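Local coordinates for CmeC (Campylobacter jejuni, PDB 4MT4), which probably serves, as a trimeric outer membrane channel of the outer membrane factor family, as the exit duct of a drug efflux system, at residues B[123-127]-B[128-132]; B[337-340]-B[341-345]. One frame throughout, in Å; residues are numbered along the deposited sequence.

Contact 1 of 2, residues B[123-127]-B[128-132]; sequences EIDLW and GKYRD. With 3PK ((2S)-1-(pentanoyloxy)propan-2-yl hexanoate), chain S.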
# COMPACT_ATOMS: atom_id res chain seq x y z
N GLU B 123 25.65 6.34 32.21
CA GLU B 123 24.54 7.25 32.41
C GLU B 123 23.62 6.70 33.50
O GLU B 123 22.96 5.67 33.31
CB GLU B 123 23.76 7.45 31.11
CG GLU B 123 23.24 8.87 30.90
CD GLU B 123 24.36 9.86 30.62
OE1 GLU B 123 25.42 9.43 30.12
OE2 GLU B 123 24.18 11.06 30.91
N ILE B 124 23.58 7.38 34.64
CA ILE B 124 22.77 6.93 35.77
C ILE B 124 21.28 7.07 35.46
O ILE B 124 20.77 8.18 35.28
CB ILE B 124 23.11 7.72 37.05
CG1 ILE B 124 24.62 7.70 37.30
CG2 ILE B 124 22.36 7.15 38.24
CD1 ILE B 124 25.19 6.30 37.45
N ASP B 125 20.60 5.93 35.40
CA ASP B 125 19.20 5.90 35.00
C ASP B 125 18.27 6.21 36.17
O ASP B 125 17.49 5.36 36.59
CB ASP B 125 18.86 4.53 34.40
CG ASP B 125 17.59 4.55 33.58
OD1 ASP B 125 17.26 5.61 33.00
OD2 ASP B 125 16.91 3.50 33.51
N LEU B 126 18.37 7.43 36.68
CA LEU B 126 17.58 7.86 37.83
C LEU B 126 16.08 7.84 37.57
O LEU B 126 15.29 7.55 38.47
CB LEU B 126 18.00 9.27 38.26
CG LEU B 126 19.42 9.47 38.78
CD1 LEU B 126 19.73 10.96 38.93
CD2 LEU B 126 19.61 8.75 40.10
N TRP B 127 15.68 8.15 36.34
CA TRP B 127 14.27 8.34 36.03
C TRP B 127 13.75 7.32 35.01
O TRP B 127 12.64 7.46 34.49
CB TRP B 127 14.05 9.77 35.51
CG TRP B 127 14.82 10.79 36.28
CD1 TRP B 127 15.91 11.49 35.85
CD2 TRP B 127 14.58 11.21 37.63
NE1 TRP B 127 16.35 12.33 36.84
CE2 TRP B 127 15.56 12.18 37.95
CE3 TRP B 127 13.64 10.86 38.60
CZ2 TRP B 127 15.61 12.80 39.19
CZ3 TRP B 127 13.69 11.49 39.84
CH2 TRP B 127 14.68 12.45 40.12
N GLY B 128 14.56 6.30 34.74
CA GLY B 128 14.14 5.23 33.86
C GLY B 128 14.05 5.61 32.40
O GLY B 128 13.23 5.07 31.66
N LYS B 129 14.90 6.55 31.98
CA LYS B 129 14.98 6.93 30.58
C LYS B 129 15.41 5.73 29.73
O LYS B 129 14.89 5.51 28.64
CB LYS B 129 15.96 8.09 30.38
CG LYS B 129 16.25 8.41 28.93
CD LYS B 129 17.37 9.43 28.80
CE LYS B 129 17.74 9.66 27.34
NZ LYS B 129 18.88 10.60 27.20
N TYR B 130 16.37 4.98 30.26
CA TYR B 130 16.93 3.84 29.54
C TYR B 130 16.22 2.54 29.91
O TYR B 130 16.21 1.59 29.14
CB TYR B 130 18.43 3.73 29.82
CG TYR B 130 19.20 4.98 29.45
CD1 TYR B 130 19.53 5.24 28.13
CD2 TYR B 130 19.56 5.91 30.41
CE1 TYR B 130 20.22 6.38 27.78
CE2 TYR B 130 20.25 7.06 30.07
CZ TYR B 130 20.58 7.29 28.75
OH TYR B 130 21.27 8.43 28.40
N ARG B 131 15.61 2.51 31.09
CA ARG B 131 14.84 1.35 31.51
C ARG B 131 13.58 1.22 30.66
O ARG B 131 13.22 0.13 30.23
CB ARG B 131 14.48 1.42 32.99
CG ARG B 131 13.79 0.16 33.52
CD ARG B 131 13.62 0.19 35.03
NE ARG B 131 12.32 0.70 35.44
CZ ARG B 131 11.28 -0.06 35.76
NH1 ARG B 131 10.13 0.49 36.13
NH2 ARG B 131 11.39 -1.38 35.72
N ASP B 132 12.91 2.35 30.43
CA ASP B 132 11.69 2.36 29.63
C ASP B 132 11.99 2.27 28.14
O ASP B 132 11.16 1.79 27.36
CB ASP B 132 10.86 3.62 29.92
CG ASP B 132 10.20 3.58 31.28
OD1 ASP B 132 10.22 2.51 31.92
OD2 ASP B 132 9.65 4.62 31.72
CA1 3PK S . 19.74 4.31 40.13
OA1 3PK S . 20.65 3.64 39.69
CA2 3PK S . 20.13 5.36 41.09
CA3 3PK S . 21.38 5.14 41.85
CA4 3PK S . 21.84 6.29 42.67
CA5 3PK S . 22.91 7.17 42.13
CB1 3PK S . 16.88 5.51 42.53
OB1 3PK S . 16.22 5.03 43.42
CB2 3PK S . 18.21 4.92 42.28
CG1 3PK S . 17.40 4.18 39.86
OG1 3PK S . 18.56 3.69 40.37
CG2 3PK S . 16.32 4.30 40.85
OG2 3PK S . 16.23 5.53 41.38
CG3 3PK S . 14.99 3.90 40.27
O HOH W 1 10.76 6.80 32.48
O HOH W 2 16.78 8.16 33.56
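Asp125 turns its carboxylate onto the first turn of helix 129-195, where backbone N-H groups meet it. Tyr130 N donates to OD1 at 2.9 Å in an almost straight bond (176°), arriving from above the carboxylate plane, and Arg131 N makes a weak bond to OD2. With CG anti to the backbone N (chi1 -162°), the acid reaches across the turn, bringing OD2 to 3.2 Å from Arg131 CB. One water accepts from both Trp127 N and Lys129 N; farther on, Trp127 NE1 is bonded to Pro298 O.

Tyr130 packs by van der Waals contact on Glu123, its ring slanting past the bent chain, with OH 3.2 Å from Glu123 CG and the carboxylate and ring planes 59° apart. Lys129 CD lies above one face of that ring, near its rim. Behind the turn, Leu126 CD2 packs 3.6 Å from CA2 of the lipid fragment, and Ile124 CG2 lies against the same acyl chain.

The contact joins the end of strand 109-124 to the start of the helix, Gly128 making the bend with positive phi. A carboxylate here faces N-H groups at the positive end of the helix dipole, which would tend to stabilise its negative charge.

Contact 2 of 2, residues B[337-340]-B[341-345]; sequences WGEI and YQNVN. With SO4 (sulfate ion), chain M.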
# COMPACT_ATOMS: atom_id res chain seq x y z
N TRP B 337 11.55 26.85 26.28
CA TRP B 337 10.46 27.51 25.57
C TRP B 337 9.59 26.56 24.75
O TRP B 337 9.29 26.82 23.59
CB TRP B 337 11.03 28.60 24.66
CG TRP B 337 12.01 29.51 25.35
CD1 TRP B 337 13.33 29.69 25.04
CD2 TRP B 337 11.75 30.33 26.50
NE1 TRP B 337 13.90 30.59 25.91
CE2 TRP B 337 12.95 31.00 26.81
CE3 TRP B 337 10.62 30.58 27.28
CZ2 TRP B 337 13.06 31.89 27.88
CZ3 TRP B 337 10.72 31.47 28.34
CH2 TRP B 337 11.93 32.11 28.63
N GLY B 338 9.17 25.46 25.38
CA GLY B 338 8.22 24.56 24.76
C GLY B 338 8.84 23.34 24.10
O GLY B 338 8.12 22.39 23.77
N GLU B 339 10.15 23.36 23.90
CA GLU B 339 10.85 22.27 23.21
C GLU B 339 10.59 20.91 23.84
O GLU B 339 10.24 19.95 23.16
CB GLU B 339 12.35 22.54 23.17
CG GLU B 339 13.15 21.41 22.54
CD GLU B 339 14.65 21.59 22.68
OE1 GLU B 339 15.08 22.63 23.24
OE2 GLU B 339 15.41 20.70 22.24
N ILE B 340 10.77 20.83 25.16
CA ILE B 340 10.60 19.57 25.88
C ILE B 340 9.12 19.24 26.06
O ILE B 340 8.72 18.09 25.94
CB ILE B 340 11.29 19.63 27.25
CG1 ILE B 340 12.75 20.03 27.09
CG2 ILE B 340 11.18 18.28 27.96
CD1 ILE B 340 13.50 20.12 28.40
N TYR B 341 8.32 20.26 26.35
CA TYR B 341 6.89 20.09 26.55
C TYR B 341 6.20 19.56 25.29
O TYR B 341 5.29 18.73 25.38
CB TYR B 341 6.24 21.41 26.97
CG TYR B 341 4.73 21.42 26.87
CD1 TYR B 341 3.95 20.74 27.79
CD2 TYR B 341 4.08 22.11 25.85
CE1 TYR B 341 2.57 20.74 27.70
CE2 TYR B 341 2.70 22.12 25.75
CZ TYR B 341 1.95 21.43 26.68
OH TYR B 341 0.58 21.43 26.59
N GLN B 342 6.64 20.03 24.13
CA GLN B 342 6.05 19.60 22.86
C GLN B 342 6.57 18.23 22.44
O GLN B 342 5.91 17.51 21.68
CB GLN B 342 6.33 20.63 21.76
CG GLN B 342 5.61 21.97 21.95
CD GLN B 342 4.10 21.86 21.78
OE1 GLN B 342 3.58 20.82 21.37
NE2 GLN B 342 3.40 22.94 22.08
N ASN B 343 7.75 17.86 22.92
CA ASN B 343 8.28 16.53 22.67
C ASN B 343 7.48 15.48 23.44
O ASN B 343 7.25 14.38 22.94
CB ASN B 343 9.76 16.45 23.05
CG ASN B 343 10.67 16.42 21.83
OD1 ASN B 343 10.75 15.41 21.13
ND2 ASN B 343 11.37 17.52 21.59
N VAL B 344 7.07 15.83 24.65
CA VAL B 344 6.23 14.97 25.47
C VAL B 344 4.84 14.85 24.85
O VAL B 344 4.27 13.76 24.80
CB VAL B 344 6.11 15.51 26.91
CG1 VAL B 344 5.10 14.70 27.71
CG2 VAL B 344 7.46 15.49 27.59
N ASN B 345 4.32 15.98 24.38
CA ASN B 345 3.05 15.99 23.65
C ASN B 345 3.10 15.07 22.44
O ASN B 345 2.18 14.28 22.22
CB ASN B 345 2.70 17.41 23.21
CG ASN B 345 1.94 18.19 24.27
OD1 ASN B 345 2.06 17.92 25.46
ND2 ASN B 345 1.15 19.16 23.83
S SO4 M . 10.17 23.34 27.82
O1 SO4 M . 11.23 23.47 28.82
O2 SO4 M . 9.41 24.59 27.78
O3 SO4 M . 10.76 23.08 26.51
O4 SO4 M . 9.28 22.24 28.16
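Glu339 O is gripped by two donors from one residue: Asn343 ND2 at 3.1 Å and the backbone Asn343 N at 3.3 Å, approaching from opposite faces of the carbonyl plane. The side-chain bond is the straighter of the two (156° at the hydrogen), and Glu339 O lies close to the plane of the amide. An unusual first torsion, chi1 -106°, turns this amide back along the helix toward the preceding turn, and the bond from ND2 holds its rotation.

Gln342 N bonds to Gly338 O at 2.8 Å, while the side chain lies against the same oxygen, with CG 3.1 Å from it. Two residues on, Val344 N donates to Ile340 O, and its CG2 branch sits beside that carbonyl.

These are the opening turns of helix 339-405, one of the long helices that continue the outer membrane factor barrel into its periplasmic tunnel. A sulfate, probably from the crystallisation liquor, sits at the N-terminus: Gly338 N donates to O2 and Ile340 N to O3, each at 2.6 Å, and Tyr341 N bonds weakly to O4. The positive end of the helix dipole would be expected to favour an anion here. Ile340 CB and Tyr341 CB both lie 3.4 Å from sulfate O4. Away from the anion, Glu339 OE1 forms a salt bridge with Lys84 of the second subunit, and Asn343 packs on Ile76 of that subunit.

How the contacts relate
Contact 1 comes first along the chain and closes well before contact 2 opens; their centres lie about 19 Å apart, with the nearest atoms about 11 Å from each other and no touch. Both sit where the barrel passes into the helical tunnel: contact 1 joins strand 109-124 to helix 129-195, and contact 2 opens helix 339-405 just after strand 322-335. The two strands belong to one four-stranded antiparallel sheet, separated in it by strand 299-310. Each is thus a strand-to-helix changeover on the same side of the chain's centre, but contact 2 meets a second subunit whereas contact 1 touches none.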